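Local structure of hypothetical protein PAE2307 (1WVQ) at residues N20-Q25 and I89-A94. The protein is probably an adenosine-specific kinase of a conserved family, in which one histidine is found stably phosphorylated. Sequence-based numbering, arbitrary orientation.
Sequences NVIIGQ and IYIRNA
Val21 CG2 points away from its own backbone N and next to its carbonyl carbon, while CG of Tyr90 stands beside its backbone N (chi1 -85°) with the ring plane perpendicular to the CA-CB-CG plane (chi2 90°). These torsions lay the phenol flat against the valine, the two side chains running side by side in the same direction. The CG2 methyl sits over the middle of one ring face, 3.8 Å from the Tyr90 ring centroid and only 12° off its normal, a CH-pi contact at a non-hydrogen-bonded pair of antiparallel strands. Ladder bonds bracket it. Asn20 and Ile91 exchange two backbone hydrogen bonds, with Ile91 N to Asn20 O at 3.0 Å; Ile22 and Ile89 exchange two more, with Ile22 N to Ile89 O at 2.8 Å. Between them, Val21 CA lies 3.2 Å from Ile89 O, and Tyr90 CA makes a similar CA-H...O contact with Asn20 O. On the other face of the sheet, Ile22 CB and Ile89 CB stand 4.0 Å apart, and Asn20 CB meets Ile91 CG1 at 3.9 Å. A serine in place of Tyr90 would probably strip the Val21 methyl of its aromatic cover and leave the Pro14 carbonyl without the phenol hydroxyl that now bonds to it. Strands 20-25 and 87-92 are inner strands of a five-stranded antiparallel sheet, with strand 47-53 beyond 87-92 and strand 111-116 beyond 20-25. Helix 68-81 packs against Tyr90 through Leu73 and Leu77, whereas helix 96-104 covers the opposite face, where Ile103 touches both Ile22 and Ile89.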
ATOM      1  N   ASN A  20      -0.005  -8.628  23.272  1.00 11.43           N
ATOM      2  CA  ASN A  20       1.075  -8.583  22.303  1.00 11.70           C
ATOM      3  C   ASN A  20       1.589  -7.163  22.379  1.00 10.90           C
ATOM      4  O   ASN A  20       0.839  -6.242  22.700  1.00 10.60           O
ATOM      5  CB  ASN A  20       0.584  -8.853  20.879  1.00 12.05           C
ATOM      6  CG  ASN A  20       0.470 -10.329  20.565  1.00 12.81           C
ATOM      7  OD1 ASN A  20      -0.527 -10.975  20.891  1.00 16.02           O
ATOM      8  ND2 ASN A  20       1.498 -10.871  19.928  1.00 12.00           N
ATOM      9  N   VAL A  21       2.872  -6.990  22.100  1.00  9.86           N
ATOM     10  CA  VAL A  21       3.465  -5.664  22.116  1.00  9.84           C
ATOM     11  C   VAL A  21       4.024  -5.364  20.732  1.00 10.17           C
ATOM     12  O   VAL A  21       4.499  -6.261  20.032  1.00  9.99           O
ATOM     13  CB  VAL A  21       4.596  -5.562  23.184  1.00 10.44           C
ATOM     14  CG1 VAL A  21       5.815  -6.383  22.756  1.00 12.41           C
ATOM     15  CG2 VAL A  21       4.974  -4.102  23.412  1.00 10.86           C
ATOM     16  N   ILE A  22       3.910  -4.103  20.331  1.00  9.26           N
ATOM     17  CA  ILE A  22       4.424  -3.631  19.053  1.00  8.87           C
ATOM     18  C   ILE A  22       5.241  -2.400  19.425  1.00  9.35           C
ATOM     19  O   ILE A  22       4.729  -1.481  20.070  1.00  9.28           O
ATOM     20  CB  ILE A  22       3.284  -3.233  18.081  1.00  8.97           C
ATOM     21  CG1 ILE A  22       2.440  -4.463  17.737  1.00  9.51           C
ATOM     22  CG2 ILE A  22       3.866  -2.650  16.795  1.00 10.13           C
ATOM     23  CD1 ILE A  22       1.153  -4.140  16.981  1.00  9.94           C
ATOM     24  N   ILE A  23       6.517  -2.407  19.059  1.00  8.42           N
ATOM     25  CA  ILE A  23       7.413  -1.297  19.364  1.00  9.12           C
ATOM     26  C   ILE A  23       7.991  -0.782  18.055  1.00  8.91           C
ATOM     27  O   ILE A  23       8.403  -1.565  17.197  1.00  9.32           O
ATOM     28  CB  ILE A  23       8.572  -1.749  20.288  1.00  9.21           C
ATOM     29  CG1 ILE A  23       8.003  -2.434  21.532  1.00 11.17           C
ATOM     30  CG2 ILE A  23       9.433  -0.546  20.687  1.00 10.04           C
ATOM     31  CD1 ILE A  23       9.062  -3.048  22.423  1.00 11.95           C
ATOM     32  N   GLY A  24       8.013   0.536  17.901  1.00  7.62           N
ATOM     33  CA  GLY A  24       8.541   1.115  16.679  1.00  8.10           C
ATOM     34  C   GLY A  24       9.072   2.523  16.832  1.00  8.48           C
ATOM     35  O   GLY A  24       9.277   3.014  17.942  1.00  9.15           O
ATOM     36  N   GLN A  25       9.300   3.175  15.699  1.00  7.74           N
ATOM     37  CA  GLN A  25       9.808   4.539  15.694  1.00  8.61           C
ATOM     38  C   GLN A  25       9.006   5.344  14.690  1.00  7.62           C
ATOM     39  O   GLN A  25       8.674   4.852  13.614  1.00  8.26           O
ATOM     40  CB  GLN A  25      11.288   4.547  15.307  1.00  8.13           C
ATOM     41  CG  GLN A  25      12.001   5.878  15.510  1.00  9.70           C
ATOM     42  CD  GLN A  25      13.449   5.801  15.064  1.00  9.22           C
ATOM     43  OE1 GLN A  25      14.227   4.995  15.583  1.00 10.17           O
ATOM     44  NE2 GLN A  25      13.814   6.625  14.092  1.00  9.53           N
ATOM     45  N   ILE A  89       2.974  -0.085  21.707  1.00  9.93           N
ATOM     46  CA  ILE A  89       1.566  -0.449  21.652  1.00  9.59           C
ATOM     47  C   ILE A  89       1.373  -1.805  22.315  1.00  9.62           C
ATOM     48  O   ILE A  89       2.110  -2.745  22.035  1.00  9.70           O
ATOM     49  CB  ILE A  89       1.061  -0.587  20.191  1.00  8.55           C
ATOM     50  CG1 ILE A  89       1.160   0.753  19.458  1.00  9.87           C
ATOM     51  CG2 ILE A  89      -0.386  -1.092  20.185  1.00  9.33           C
ATOM     52  CD1 ILE A  89       0.945   0.633  17.960  1.00 11.73           C
ATOM     53  N   TYR A  90       0.398  -1.891  23.213  1.00 10.18           N
ATOM     54  CA  TYR A  90       0.050  -3.158  23.850  1.00 10.03           C
ATOM     55  C   TYR A  90      -1.397  -3.409  23.441  1.00 10.63           C
ATOM     56  O   TYR A  90      -2.247  -2.517  23.553  1.00 10.30           O
ATOM     57  CB  TYR A  90       0.151  -3.090  25.382  1.00 10.61           C
ATOM     58  CG  TYR A  90       1.538  -3.343  25.941  1.00 10.32           C
ATOM     59  CD1 TYR A  90       2.436  -2.298  26.134  1.00 10.65           C
ATOM     60  CD2 TYR A  90       1.936  -4.629  26.316  1.00 10.73           C
ATOM     61  CE1 TYR A  90       3.699  -2.518  26.693  1.00 11.11           C
ATOM     62  CE2 TYR A  90       3.198  -4.860  26.876  1.00 11.49           C
ATOM     63  CZ  TYR A  90       4.069  -3.798  27.066  1.00 12.15           C
ATOM     64  OH  TYR A  90       5.294  -4.008  27.672  1.00 12.38           O
ATOM     65  N   ILE A  91      -1.675  -4.616  22.957  1.00 11.07           N
ATOM     66  CA  ILE A  91      -3.021  -4.964  22.522  1.00 11.01           C
ATOM     67  C   ILE A  91      -3.547  -6.286  23.063  1.00 11.12           C
ATOM     68  O   ILE A  91      -2.796  -7.245  23.258  1.00 10.89           O
ATOM     69  CB  ILE A  91      -3.131  -5.058  20.978  1.00 11.65           C
ATOM     70  CG1 ILE A  91      -1.998  -5.924  20.421  1.00 12.51           C
ATOM     71  CG2 ILE A  91      -3.149  -3.669  20.361  1.00 12.78           C
ATOM     72  CD1 ILE A  91      -2.173  -6.274  18.952  1.00 14.45           C
ATOM     73  N   ARG A  92      -4.858  -6.301  23.286  1.00 11.47           N
ATOM     74  CA  ARG A  92      -5.605  -7.470  23.740  1.00 12.42           C
ATOM     75  C   ARG A  92      -6.810  -7.548  22.804  1.00 12.73           C
ATOM     76  O   ARG A  92      -7.248  -6.530  22.257  1.00 12.23           O
ATOM     77  CB  ARG A  92      -6.122  -7.296  25.173  1.00 13.82           C
ATOM     78  CG  ARG A  92      -5.115  -7.516  26.288  1.00 16.01           C
ATOM     79  CD  ARG A  92      -5.825  -7.347  27.638  1.00 20.00           C
ATOM     80  NE  ARG A  92      -4.915  -7.401  28.782  1.00 22.05           N
ATOM     81  CZ  ARG A  92      -4.380  -8.513  29.279  1.00 23.64           C
ATOM     82  NH1 ARG A  92      -4.654  -9.698  28.742  1.00 23.72           N
ATOM     83  NH2 ARG A  92      -3.562  -8.434  30.322  1.00 23.95           N
ATOM     84  N   ASN A  93      -7.338  -8.754  22.624  1.00 12.75           N
ATOM     85  CA  ASN A  93      -8.510  -8.992  21.784  1.00 13.79           C
ATOM     86  C   ASN A  93      -8.286  -8.637  20.327  1.00 13.38           C
ATOM     87  O   ASN A  93      -9.211  -8.259  19.604  1.00 14.26           O
ATOM     88  CB  ASN A  93      -9.704  -8.232  22.350  1.00 17.16           C
ATOM     89  CG  ASN A  93      -9.921  -8.541  23.811  1.00 20.06           C
ATOM     90  OD1 ASN A  93      -9.996  -9.712  24.203  1.00 23.13           O
ATOM     91  ND2 ASN A  93     -10.007  -7.501  24.634  1.00 23.60           N
ATOM     92  N   ALA A  94      -7.034  -8.789  19.911  1.00 12.31           N
ATOM     93  CA  ALA A  94      -6.594  -8.533  18.549  1.00 11.89           C
ATOM     94  C   ALA A  94      -5.145  -8.993  18.486  1.00 11.67           C
ATOM     95  O   ALA A  94      -4.425  -8.914  19.479  1.00 12.08           O
ATOM     96  CB  ALA A  94      -6.691  -7.040  18.222  1.00 13.39           C
TER